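Local coordinates for protein putative alpha-galactosidase (PDB 4NZJ) that probably hydrolyses terminal, non-reducing alpha-D-galactose residues from alpha-galactosides, as a putative alpha-galactosidase of glycoside hydrolase family 27, at residues Trp107-Gly111 against Gly361-Arg365; Gly280-Tyr284 against Gly338-Tyr344; Ile299-Asn303 against Leu350-Ser356; Met320-Gly324 against Thr371-Leu375. All blocks are in the same frame, centred on the assembly; numbering follows the deposited sequence.

Contact 1 of 4, residues Trp107-Gly111 against Gly361-Arg365; sequences WNTFG and GNDVR
The methyl CG2 of T109 rests on the carboxylate carbon CG of D363, 3.6 Å away, the two side chains crossing at about a right angle. With CG2 anti to the backbone N and OG1 anti to the carbonyl carbon, the threonine splits its branches between two tasks: the methyl packs on the carbon skeleton of D363, while the hydroxyl serves a bridging water. T109 OG1 donates to that water over 2.7 Å, and the water in turn donates a hydrogen bond to G361 O (2.8 Å). A residue with both a methyl and a hydroxyl suits this place. The carbonyl O of G361 also lies 3.2 Å from N108 CB.

The two segments follow the first and last strands of the TIM barrel, 102-105 and 358-360, which are neighbours in the sheet, so this contact lies at the seam where the barrel closes. Beyond the seam, F110 sets CZ over the centre of one face of the R365 guanidinium, 3.6 Å above its plane. Ring and guanidinium planes are 66° apart, so the two do not stack flat; the ring's own face instead receives T109 CG2.

What fixes the guanidinium is D363, gripped side-on by NE and NH2. R365 NE meets D363 OD1 at 2.9 Å, nearly straight at 173° and on the syn lone pair. The bend of the arginine at chi3 (-60°) turns the group back onto the aspartate, whose OD1 also accepts R365 N in an Asx turn. Q121 takes the remaining nitrogen, NH1.

Contact 2 of 4, residues Gly280-Tyr284 against Gly338-Tyr344; sequences GDIWY and GCTQEQY
Y344 reaches D281 with its phenol OH, which donates to D281 OD1 over a short 2.5 Å on the oxygen's syn lone pair. The carboxylate oxygen sits in the plane of the phenol ring at its edge, and the two flat groups are only 20° apart. The one hydroxyl also accepts from two backbone N-H groups, C339 N and, from outside, D326 N, so a phenol suits the place. D281 OD2 is held by G327 N.

The tight packing continues at W283, where the amide of Q343 lies over one face of the indole with planes 15° apart. Q343 NE2 hovers 3.3 Å above the indole plane, and Q343 CG makes a CH-pi contact 3.5 Å from the centroid of the six-membered ring. A bond from T340 N to Q343 OE1 (2.9 Å) helps keep the amide flat on the ring, and Y466 meets the indole edge-to-face.

Between these two ends the fit is looser. C339 SG touches backbone, 3.6 Å from I282 C, and a water links W283 N (2.9 Å) to G338 O (3.3 Å). At G338 (phi 89°) a CB would jam against the preceding carbonyl O and press on D281 OD2; the bare CA instead makes a C-H...O contact with D281 O.

T340, the N-cap, also accepts Q343 N through OG1, completing the capping box that commonly starts a helix, here 341-353 of the barrel.

Contact 3 of 4, residues Ile299-Asn303 against Leu350-Ser356; sequences ILEIN and LWCMMAS
L300 is the main bump of this contact, pushed between L350, W351 and M354, a selenomethionine. Its two methyls part company. L300 CD1 meets L350 CD1 at 3.6 Å, whereas L300 CD2 reaches into the hollow between W351 CZ3 (3.9 Å) and M354 SE (3.7 Å). A branched leucine suits this place because one stem feeds both sides of the wedge, and its axis crosses those of L350 and M354 at about right angles.

The floor of the hollow is built by the second segment itself. M354 bends at chi3 (-51°), which folds CE back over one face of the W351 indole, 3.4 Å above its plane, while SE stays turned toward the facing helix. There it meets N303, whose ND2 lies 3.5 Å from it. The outer corner of the indole, CH2, meets the branch methyl CG2 of I299 at 4.1 Å. The backbones stay well apart, so side chains make the fit.

At the N303 end of this buried contact, a water serves the polar atoms. N303 ND2 donates to water 3 over 2.9 Å while it touches SE; that water also lies close to S356 OG and M354 O, and N303 OD1 is weakly bonded by Q391. A355, with positive phi, is the C-prime residue of a Schellman motif ending helix 341-353.

Helices 296-303 and 341-353 thereby pack as neighbours in the barrel's outer layer. W351 NE1 reaches D319 O in the loop after strand 315-317. F418 of strand 413-419 and W404 of strand 401-407, from the C-terminal beta sandwich, back L300, L350 and M354.

Contact 4 of 4, residues Met320-Gly324 against Thr371-Leu375; sequences MLVVG and TLKIL
V323 stands with CG1 anti to its backbone N (chi1 177°), a choice that carries that methyl against I374 CG2 at 3.8 Å. The same methyl also lies near I374 CB and L375 CG, while V323 CB and CG2 both face L375 CD2, the former at 3.9 Å. Valine, branched close to the backbone, suits a place where the loop is pressed against the helix and there is little depth. L375 runs antiparallel alongside V323, and likewise alongside L321, whose CD1 meets L375 CD2 at 4.1 Å.

The rotation of T371 about chi1 (-62°) turns OG1, hydrogen-bonded to N368 OD1, to within 3.5 Å of G324 CA, and CG2 toward V323 O at 3.9 Å. The positive phi of G324 (83°) suits a glycine, and a side chain here would point at T371, so its absence allows the close approach of CA to OG1.

No direct hydrogen bond joins 320-324 to 371-375. Cohesion therefore comes from shape and apolar burial, with water 4 bridging the glycine end: it donates to G324 O at 3.0 Å and, weakly, to T371 OG1.

Contact 4 is the hub of the group: it touches each of the other three. It meets contact 1, 12 Å away between centres, through probable hydrogen bonds from G361 N to L321 O (3.0 Å) and from N362 ND2 to V323 O (3.1 Å). Contact 2 lies closer, its centre 10 Å off, with Y344 CD1 3.6 Å from V323 CA. Contact 3 reaches it where W351 CD1 lies 3.6 Å from L321 CD2. Contacts 2 and 3 share helix 341-353, while contacts 1 and 3 are 22 Å apart between centres. Contacts 1, 2 and 4 use loops that follow barrel strands, the end at which TIM barrels usually carry their active site.

Contact 1 of 4, residues Trp107-Gly111 against Gly361-Arg365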
loop_
_atom_site.group_PDB
_atom_site.type_symbol
_atom_site.label_atom_id
_atom_site.label_comp_id
_atom_site.label_asym_id
_atom_site.label_seq_id
_atom_site.Cartn_x
_atom_site.Cartn_y
_atom_site.Cartn_z
ATOM N N TRP A 107 1.862 14.177 3.467
ATOM C CA TRP A 107 2.407 15.372 2.824
ATOM C C TRP A 107 1.341 16.227 2.145
ATOM O O TRP A 107 1.257 17.428 2.389
ATOM C CB TRP A 107 3.514 15.034 1.823
ATOM C CG TRP A 107 4.008 16.283 1.207
ATOM C CD1 TRP A 107 3.775 16.720 -0.069
ATOM C CD2 TRP A 107 4.740 17.320 1.862
ATOM N NE1 TRP A 107 4.349 17.954 -0.254
ATOM C CE2 TRP A 107 4.948 18.346 0.916
ATOM C CE3 TRP A 107 5.260 17.476 3.156
ATOM C CZ2 TRP A 107 5.654 19.513 1.220
ATOM C CZ3 TRP A 107 5.954 18.635 3.458
ATOM C CH2 TRP A 107 6.146 19.641 2.493
ATOM N N ASN A 108 0.537 15.613 1.282
ATOM C CA ASN A 108 -0.428 16.375 0.502
ATOM C C ASN A 108 -1.428 17.119 1.387
ATOM O O ASN A 108 -1.788 18.260 1.106
ATOM C CB ASN A 108 -1.169 15.466 -0.481
ATOM C CG ASN A 108 -1.957 16.246 -1.518
ATOM O OD1 ASN A 108 -3.186 16.320 -1.458
ATOM N ND2 ASN A 108 -1.251 16.852 -2.461
ATOM N N THR A 109 -1.861 16.475 2.464
ATOM C CA THR A 109 -2.872 17.067 3.333
ATOM C C THR A 109 -2.302 18.170 4.223
ATOM O O THR A 109 -2.904 19.231 4.369
ATOM C CB THR A 109 -3.531 15.996 4.224
ATOM O OG1 THR A 109 -4.182 15.034 3.391
ATOM C CG2 THR A 109 -4.554 16.622 5.166
ATOM N N PHE A 110 -1.142 17.915 4.828
ATOM C CA PHE A 110 -0.655 18.785 5.904
ATOM C C PHE A 110 0.642 19.539 5.618
ATOM O O PHE A 110 0.925 20.546 6.279
ATOM C CB PHE A 110 -0.504 17.972 7.192
ATOM C CG PHE A 110 -1.807 17.450 7.729
ATOM C CD1 PHE A 110 -2.790 18.324 8.155
ATOM C CD2 PHE A 110 -2.048 16.087 7.808
ATOM C CE1 PHE A 110 -3.999 17.851 8.645
ATOM C CE2 PHE A 110 -3.248 15.605 8.307
ATOM C CZ PHE A 110 -4.224 16.488 8.723
ATOM N N GLY A 111 1.423 19.072 4.648
ATOM C CA GLY A 111 2.653 19.767 4.261
ATOM C C GLY A 111 3.549 20.070 5.450
ATOM O O GLY A 111 3.867 19.171 6.234
ATOM N N GLY A 361 -2.988 9.824 -0.390
ATOM C CA GLY A 361 -2.513 11.173 -0.127
ATOM C C GLY A 361 -3.634 12.145 0.182
ATOM O O GLY A 361 -3.394 13.326 0.345
ATOM N N ASN A 362 -4.866 11.657 0.268
ATOM C CA ASN A 362 -6.008 12.515 0.563
ATOM C C ASN A 362 -6.141 12.720 2.070
ATOM O O ASN A 362 -5.511 12.008 2.868
ATOM C CB ASN A 362 -7.280 11.873 -0.007
ATOM C CG ASN A 362 -8.408 12.866 -0.248
ATOM O OD1 ASN A 362 -8.352 14.034 0.148
ATOM N ND2 ASN A 362 -9.458 12.389 -0.902
ATOM N N ASP A 363 -6.933 13.714 2.455
ATOM C CA ASP A 363 -7.254 13.952 3.856
ATOM C C ASP A 363 -8.313 12.936 4.255
ATOM O O ASP A 363 -9.476 13.066 3.878
ATOM C CB ASP A 363 -7.773 15.378 4.053
ATOM C CG ASP A 363 -7.982 15.747 5.523
ATOM O OD1 ASP A 363 -7.919 14.869 6.414
ATOM O OD2 ASP A 363 -8.201 16.945 5.795
ATOM N N VAL A 364 -7.918 11.935 5.029
ATOM C CA VAL A 364 -8.821 10.824 5.333
ATOM C C VAL A 364 -9.822 11.123 6.456
ATOM O O VAL A 364 -10.643 10.276 6.797
ATOM C CB VAL A 364 -8.048 9.505 5.609
ATOM C CG1 VAL A 364 -7.260 9.078 4.379
ATOM C CG2 VAL A 364 -7.135 9.640 6.813
ATOM N N ARG A 365 -9.776 12.333 7.014
ATOM C CA ARG A 365 -10.701 12.727 8.073
ATOM C C ARG A 365 -12.074 13.163 7.561
ATOM O O ARG A 365 -13.048 13.104 8.312
ATOM C CB ARG A 365 -10.125 13.889 8.877
ATOM C CG ARG A 365 -8.800 13.605 9.568
ATOM C CD ARG A 365 -8.243 14.874 10.186
ATOM N NE ARG A 365 -8.007 15.894 9.167
ATOM C CZ ARG A 365 -7.764 17.180 9.414
ATOM N NH1 ARG A 365 -7.720 17.649 10.655
ATOM N NH2 ARG A 365 -7.577 18.010 8.395
HETATM O O HOH W 1 -1.952 13.626 2.703
#

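Contact 2 of 4, residues Gly280-Tyr284 against Gly338-Tyr344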
loop_
_atom_site.group_PDB
_atom_site.type_symbol
_atom_site.label_atom_id
_atom_site.label_comp_id
_atom_site.label_asym_id
_atom_site.label_seq_id
_atom_site.Cartn_x
_atom_site.Cartn_y
_atom_site.Cartn_z
ATOM N N GLY A 280 0.665 13.702 -9.870
ATOM C CA GLY A 280 -0.255 14.796 -9.648
ATOM C C GLY A 280 -1.691 14.303 -9.660
ATOM O O GLY A 280 -1.989 13.202 -10.140
ATOM N N ASP A 281 -2.581 15.132 -9.127
ATOM C CA ASP A 281 -4.016 14.871 -9.162
ATOM C C ASP A 281 -4.529 15.289 -10.540
ATOM O O ASP A 281 -5.200 16.310 -10.705
ATOM C CB ASP A 281 -4.683 15.651 -8.020
ATOM C CG ASP A 281 -6.184 15.446 -7.946
ATOM O OD1 ASP A 281 -6.692 14.428 -8.455
ATOM O OD2 ASP A 281 -6.853 16.333 -7.361
ATOM N N ILE A 282 -4.188 14.481 -11.542
ATOM C CA ILE A 282 -4.432 14.816 -12.934
ATOM C C ILE A 282 -4.332 13.540 -13.784
ATOM O O ILE A 282 -3.543 12.644 -13.480
ATOM C CB ILE A 282 -3.455 15.917 -13.417
ATOM C CG1 ILE A 282 -3.837 16.418 -14.807
ATOM C CG2 ILE A 282 -2.012 15.429 -13.372
ATOM C CD1 ILE A 282 -3.194 17.740 -15.184
ATOM N N TRP A 283 -5.159 13.460 -14.818
ATOM C CA TRP A 283 -5.282 12.247 -15.617
ATOM C C TRP A 283 -4.066 12.073 -16.526
ATOM O O TRP A 283 -3.467 11.000 -16.573
ATOM C CB TRP A 283 -6.564 12.317 -16.427
ATOM C CG TRP A 283 -6.984 11.074 -17.141
ATOM C CD1 TRP A 283 -7.201 10.948 -18.473
ATOM C CD2 TRP A 283 -7.301 9.802 -16.559
ATOM N NE1 TRP A 283 -7.618 9.674 -18.769
ATOM C CE2 TRP A 283 -7.693 8.951 -17.611
ATOM C CE3 TRP A 283 -7.290 9.301 -15.256
ATOM C CZ2 TRP A 283 -8.065 7.624 -17.400
ATOM C CZ3 TRP A 283 -7.664 7.980 -15.044
ATOM C CH2 TRP A 283 -8.040 7.158 -16.110
ATOM N N TYR A 284 -3.713 13.139 -17.233
ATOM C CA TYR A 284 -2.582 13.117 -18.162
ATOM C C TYR A 284 -1.711 14.346 -17.974
ATOM O O TYR A 284 -2.203 15.468 -18.045
ATOM C CB TYR A 284 -3.056 13.063 -19.611
ATOM C CG TYR A 284 -1.899 13.069 -20.595
ATOM C CD1 TYR A 284 -1.340 14.267 -21.032
ATOM C CD2 TYR A 284 -1.342 11.878 -21.048
ATOM C CE1 TYR A 284 -0.270 14.281 -21.913
ATOM C CE2 TYR A 284 -0.269 11.879 -21.926
ATOM C CZ TYR A 284 0.268 13.082 -22.349
ATOM O OH TYR A 284 1.331 13.100 -23.231
ATOM N N GLY A 338 -8.457 18.424 -10.748
ATOM C CA GLY A 338 -8.587 17.034 -10.304
ATOM C C GLY A 338 -9.085 16.105 -11.394
ATOM O O GLY A 338 -9.061 16.450 -12.575
ATOM N N CYS A 339 -9.529 14.917 -10.989
ATOM C CA CYS A 339 -10.036 13.908 -11.919
ATOM C C CYS A 339 -11.513 13.615 -11.660
ATOM O O CYS A 339 -12.076 14.032 -10.648
ATOM C CB CYS A 339 -9.230 12.619 -11.782
ATOM S SG CYS A 339 -7.442 12.839 -12.009
ATOM N N THR A 340 -12.136 12.887 -12.580
ATOM C CA THR A 340 -13.522 12.466 -12.403
ATOM C C THR A 340 -13.590 11.245 -11.485
ATOM O O THR A 340 -12.581 10.586 -11.235
ATOM C CB THR A 340 -14.192 12.111 -13.744
ATOM O OG1 THR A 340 -13.672 10.869 -14.235
ATOM C CG2 THR A 340 -13.968 13.215 -14.777
ATOM N N GLN A 341 -14.793 10.948 -10.995
ATOM C CA GLN A 341 -15.010 9.788 -10.126
ATOM C C GLN A 341 -14.568 8.505 -10.829
ATOM O O GLN A 341 -13.889 7.668 -10.236
ATOM C CB GLN A 341 -16.488 9.695 -9.715
ATOM C CG GLN A 341 -16.894 8.436 -8.950
ATOM C CD GLN A 341 -16.454 8.433 -7.494
ATOM O OE1 GLN A 341 -16.074 9.464 -6.934
ATOM N NE2 GLN A 341 -16.524 7.262 -6.864
ATOM N N GLU A 342 -14.959 8.351 -12.088
ATOM C CA GLU A 342 -14.582 7.158 -12.839
ATOM C C GLU A 342 -13.070 7.066 -13.018
ATOM O O GLU A 342 -12.495 5.982 -12.918
ATOM C CB GLU A 342 -15.268 7.122 -14.205
ATOM C CG GLU A 342 -15.241 5.740 -14.847
ATOM C CD GLU A 342 -16.188 4.771 -14.152
ATOM O OE1 GLU A 342 -17.395 4.800 -14.473
ATOM O OE2 GLU A 342 -15.734 3.982 -13.291
ATOM N N GLN A 343 -12.424 8.207 -13.255
ATOM C CA GLN A 343 -10.967 8.229 -13.382
ATOM C C GLN A 343 -10.293 7.799 -12.082
ATOM O O GLN A 343 -9.376 6.992 -12.088
ATOM C CB GLN A 343 -10.492 9.611 -13.810
ATOM C CG GLN A 343 -10.716 9.868 -15.284
ATOM C CD GLN A 343 -10.464 11.296 -15.690
ATOM O OE1 GLN A 343 -10.433 12.200 -14.857
ATOM N NE2 GLN A 343 -10.316 11.516 -16.992
ATOM N N TYR A 344 -10.769 8.326 -10.959
ATOM C CA TYR A 344 -10.271 7.890 -9.659
ATOM C C TYR A 344 -10.478 6.389 -9.410
ATOM O O TYR A 344 -9.606 5.724 -8.873
ATOM C CB TYR A 344 -10.918 8.689 -8.528
ATOM C CG TYR A 344 -10.425 10.112 -8.391
ATOM C CD1 TYR A 344 -9.067 10.427 -8.489
ATOM C CD2 TYR A 344 -11.318 11.143 -8.122
ATOM C CE1 TYR A 344 -8.625 11.733 -8.337
ATOM C CE2 TYR A 344 -10.883 12.449 -7.971
ATOM C CZ TYR A 344 -9.537 12.739 -8.077
ATOM O OH TYR A 344 -9.118 14.041 -7.931
HETATM O O HOH W 2 -7.257 15.477 -15.136
#

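Contact 3 of 4, residues Ile299-Asn303 against Leu350-Ser356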
loop_
_atom_site.group_PDB
_atom_site.type_symbol
_atom_site.label_atom_id
_atom_site.label_comp_id
_atom_site.label_asym_id
_atom_site.label_seq_id
_atom_site.Cartn_x
_atom_site.Cartn_y
_atom_site.Cartn_z
ATOM N N ILE A 299 2.129 7.552 -15.434
ATOM C CA ILE A 299 2.762 6.631 -14.514
ATOM C C ILE A 299 2.430 5.177 -14.895
ATOM O O ILE A 299 3.273 4.302 -14.748
ATOM C CB ILE A 299 2.431 6.979 -13.045
ATOM C CG1 ILE A 299 3.198 8.257 -12.671
ATOM C CG2 ILE A 299 2.809 5.834 -12.118
ATOM C CD1 ILE A 299 2.926 8.804 -11.291
ATOM N N LEU A 300 1.230 4.932 -15.416
ATOM C CA LEU A 300 0.885 3.607 -15.955
ATOM C C LEU A 300 1.861 3.178 -17.043
ATOM O O LEU A 300 2.303 2.035 -17.061
ATOM C CB LEU A 300 -0.533 3.581 -16.525
ATOM C CG LEU A 300 -1.659 3.643 -15.502
ATOM C CD1 LEU A 300 -3.001 3.745 -16.216
ATOM C CD2 LEU A 300 -1.617 2.429 -14.583
ATOM N N GLU A 301 2.185 4.095 -17.948
ATOM C CA GLU A 301 3.114 3.795 -19.034
ATOM C C GLU A 301 4.498 3.423 -18.501
ATOM O O GLU A 301 5.166 2.551 -19.055
ATOM C CB GLU A 301 3.249 4.979 -20.001
ATOM C CG GLU A 301 1.981 5.359 -20.762
ATOM C CD GLU A 301 1.402 4.242 -21.626
ATOM O OE1 GLU A 301 2.159 3.411 -22.168
ATOM O OE2 GLU A 301 0.163 4.187 -21.777
ATOM N N ILE A 302 4.924 4.098 -17.441
ATOM C CA ILE A 302 6.224 3.833 -16.828
ATOM C C ILE A 302 6.260 2.474 -16.129
ATOM O O ILE A 302 7.220 1.714 -16.285
ATOM C CB ILE A 302 6.621 4.962 -15.844
ATOM C CG1 ILE A 302 6.868 6.262 -16.623
ATOM C CG2 ILE A 302 7.857 4.571 -15.033
ATOM C CD1 ILE A 302 6.951 7.500 -15.750
ATOM N N ASN A 303 5.216 2.166 -15.368
ATOM C CA ASN A 303 5.191 0.939 -14.586
ATOM C C ASN A 303 4.886 -0.309 -15.412
ATOM O O ASN A 303 5.285 -1.402 -15.032
ATOM C CB ASN A 303 4.180 1.056 -13.440
ATOM C CG ASN A 303 4.549 0.196 -12.242
ATOM O OD1 ASN A 303 5.721 -0.091 -12.011
ATOM N ND2 ASN A 303 3.541 -0.209 -11.461
ATOM N N LEU A 350 -6.253 -0.026 -11.055
ATOM C CA LEU A 350 -4.994 -0.394 -11.688
ATOM C C LEU A 350 -3.853 -0.470 -10.675
ATOM O O LEU A 350 -3.003 -1.342 -10.776
ATOM C CB LEU A 350 -4.684 0.557 -12.848
ATOM C CG LEU A 350 -5.643 0.345 -14.040
ATOM C CD1 LEU A 350 -5.532 1.477 -15.048
ATOM C CD2 LEU A 350 -5.410 -1.011 -14.707
ATOM N N TRP A 351 -3.843 0.424 -9.688
ATOM C CA TRP A 351 -2.899 0.294 -8.567
ATOM C C TRP A 351 -3.105 -1.071 -7.877
ATOM O O TRP A 351 -2.144 -1.735 -7.480
ATOM C CB TRP A 351 -3.081 1.440 -7.568
ATOM C CG TRP A 351 -2.160 2.642 -7.747
ATOM C CD1 TRP A 351 -1.392 3.211 -6.777
ATOM C CD2 TRP A 351 -1.925 3.411 -8.943
ATOM N NE1 TRP A 351 -0.711 4.290 -7.275
ATOM C CE2 TRP A 351 -1.005 4.432 -8.604
ATOM C CE3 TRP A 351 -2.400 3.345 -10.262
ATOM C CZ2 TRP A 351 -0.539 5.370 -9.538
ATOM C CZ3 TRP A 351 -1.942 4.287 -11.188
ATOM C CH2 TRP A 351 -1.017 5.282 -10.819
ATOM N N CYS A 352 -4.354 -1.515 -7.762
ATOM C CA CYS A 352 -4.609 -2.835 -7.197
ATOM C C CYS A 352 -4.039 -3.940 -8.087
ATOM O O CYS A 352 -3.311 -4.816 -7.614
ATOM C CB CYS A 352 -6.106 -3.054 -6.936
ATOM S SG CYS A 352 -6.707 -2.141 -5.496
HETATM N N MSE A 353 -4.350 -3.881 -9.380
HETATM C CA MSE A 353 -3.856 -4.875 -10.346
HETATM C C MSE A 353 -2.353 -4.936 -10.428
HETATM O O MSE A 353 -1.792 -6.007 -10.631
HETATM C CB MSE A 353 -4.366 -4.563 -11.755
HETATM C CG MSE A 353 -5.872 -4.761 -11.908
HETATM SE SE MSE A 353 -6.380 -6.651 -11.925
HETATM C CE MSE A 353 -5.609 -7.134 -13.670
HETATM N N MSE A 354 -1.690 -3.790 -10.280
HETATM C CA MSE A 354 -0.219 -3.712 -10.396
HETATM C C MSE A 354 0.503 -4.071 -9.112
HETATM O O MSE A 354 1.723 -3.934 -9.032
HETATM C CB MSE A 354 0.175 -2.303 -10.840
HETATM C CG MSE A 354 -0.295 -2.009 -12.266
HETATM SE SE MSE A 354 0.348 -0.255 -12.910
HETATM C CE MSE A 354 -0.227 0.876 -11.413
ATOM N N ALA A 355 -0.228 -4.568 -8.112
ATOM C CA ALA A 355 0.353 -4.895 -6.812
ATOM C C ALA A 355 1.145 -3.695 -6.289
ATOM O O ALA A 355 2.267 -3.838 -5.788
ATOM C CB ALA A 355 1.226 -6.144 -6.905
ATOM N N SER A 356 0.533 -2.521 -6.397
ATOM C CA SER A 356 1.149 -1.277 -5.961
ATOM C C SER A 356 0.895 -1.049 -4.484
ATOM O O SER A 356 -0.134 -1.473 -3.958
ATOM C CB SER A 356 0.560 -0.100 -6.733
ATOM O OG SER A 356 0.717 -0.266 -8.124
HETATM O O HOH W 3 3.159 -1.404 -8.798
#

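Contact 4 of 4, residues Met320-Gly324 against Thr371-Leu375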
loop_
_atom_site.group_PDB
_atom_site.type_symbol
_atom_site.label_atom_id
_atom_site.label_comp_id
_atom_site.label_asym_id
_atom_site.label_seq_id
_atom_site.Cartn_x
_atom_site.Cartn_y
_atom_site.Cartn_z
HETATM N N MSE A 320 1.505 7.911 -4.709
HETATM C CA MSE A 320 0.278 7.915 -3.916
HETATM C C MSE A 320 -1.001 7.747 -4.697
HETATM O O MSE A 320 -1.080 8.024 -5.888
HETATM C CB MSE A 320 0.208 9.224 -3.136
HETATM C CG MSE A 320 0.218 10.436 -4.058
HETATM SE SE MSE A 320 -0.281 12.006 -3.000
HETATM C CE MSE A 320 -0.162 13.377 -4.409
ATOM N N LEU A 321 -2.020 7.264 -3.990
ATOM C CA LEU A 321 -3.379 7.298 -4.484
ATOM C C LEU A 321 -3.917 8.724 -4.330
ATOM O O LEU A 321 -3.960 9.258 -3.223
ATOM C CB LEU A 321 -4.273 6.332 -3.712
ATOM C CG LEU A 321 -4.006 4.846 -3.938
ATOM C CD1 LEU A 321 -4.720 4.022 -2.883
ATOM C CD2 LEU A 321 -4.429 4.431 -5.335
ATOM N N VAL A 322 -4.321 9.334 -5.440
ATOM C CA VAL A 322 -4.912 10.666 -5.449
ATOM C C VAL A 322 -6.446 10.611 -5.418
ATOM O O VAL A 322 -7.104 11.634 -5.538
ATOM C CB VAL A 322 -4.437 11.482 -6.674
ATOM C CG1 VAL A 322 -2.930 11.683 -6.611
ATOM C CG2 VAL A 322 -4.824 10.803 -7.982
ATOM N N VAL A 323 -6.993 9.407 -5.247
ATOM C CA VAL A 323 -8.437 9.185 -5.167
ATOM C C VAL A 323 -9.114 10.210 -4.263
ATOM O O VAL A 323 -8.788 10.321 -3.085
ATOM C CB VAL A 323 -8.757 7.764 -4.639
ATOM C CG1 VAL A 323 -10.259 7.569 -4.494
ATOM C CG2 VAL A 323 -8.156 6.707 -5.556
ATOM N N GLY A 324 -10.047 10.954 -4.845
ATOM C CA GLY A 324 -10.908 11.865 -4.106
ATOM C C GLY A 324 -10.333 13.236 -3.796
ATOM O O GLY A 324 -11.036 14.074 -3.231
ATOM N N THR A 371 -15.752 8.578 -2.372
ATOM C CA THR A 371 -14.319 8.345 -2.257
ATOM C C THR A 371 -14.047 7.068 -1.459
ATOM O O THR A 371 -13.224 6.253 -1.848
ATOM C CB THR A 371 -13.614 9.562 -1.619
ATOM O OG1 THR A 371 -13.805 10.701 -2.470
ATOM C CG2 THR A 371 -12.138 9.317 -1.416
ATOM N N LEU A 372 -14.757 6.894 -0.348
ATOM C CA LEU A 372 -14.600 5.689 0.460
ATOM C C LEU A 372 -15.095 4.440 -0.279
ATOM O O LEU A 372 -14.540 3.362 -0.095
ATOM C CB LEU A 372 -15.292 5.849 1.817
ATOM C CG LEU A 372 -14.473 6.734 2.767
ATOM C CD1 LEU A 372 -15.345 7.334 3.847
ATOM C CD2 LEU A 372 -13.317 5.968 3.389
ATOM N N LYS A 373 -16.094 4.590 -1.146
ATOM C CA LYS A 373 -16.576 3.456 -1.936
ATOM C C LYS A 373 -15.447 2.890 -2.794
ATOM O O LYS A 373 -15.345 1.677 -2.983
ATOM C CB LYS A 373 -17.774 3.859 -2.814
ATOM C CG LYS A 373 -18.362 2.722 -3.641
ATOM C CD LYS A 373 -19.535 3.200 -4.488
ATOM N N ILE A 374 -14.595 3.774 -3.303
ATOM C CA ILE A 374 -13.445 3.357 -4.087
ATOM C C ILE A 374 -12.376 2.740 -3.184
ATOM O O ILE A 374 -11.956 1.601 -3.396
ATOM C CB ILE A 374 -12.845 4.533 -4.886
ATOM C CG1 ILE A 374 -13.862 5.041 -5.915
ATOM C CG2 ILE A 374 -11.542 4.108 -5.549
ATOM C CD1 ILE A 374 -13.511 6.386 -6.521
ATOM N N LEU A 375 -11.940 3.486 -2.170
ATOM C CA LEU A 375 -10.809 3.064 -1.338
ATOM C C LEU A 375 -11.074 1.804 -0.506
ATOM O O LEU A 375 -10.130 1.130 -0.090
ATOM C CB LEU A 375 -10.381 4.208 -0.417
ATOM C CG LEU A 375 -9.810 5.441 -1.108
ATOM C CD1 LEU A 375 -9.567 6.524 -0.075
ATOM C CD2 LEU A 375 -8.518 5.102 -1.833
HETATM O O HOH W 4 -14.048 13.891 -3.424
#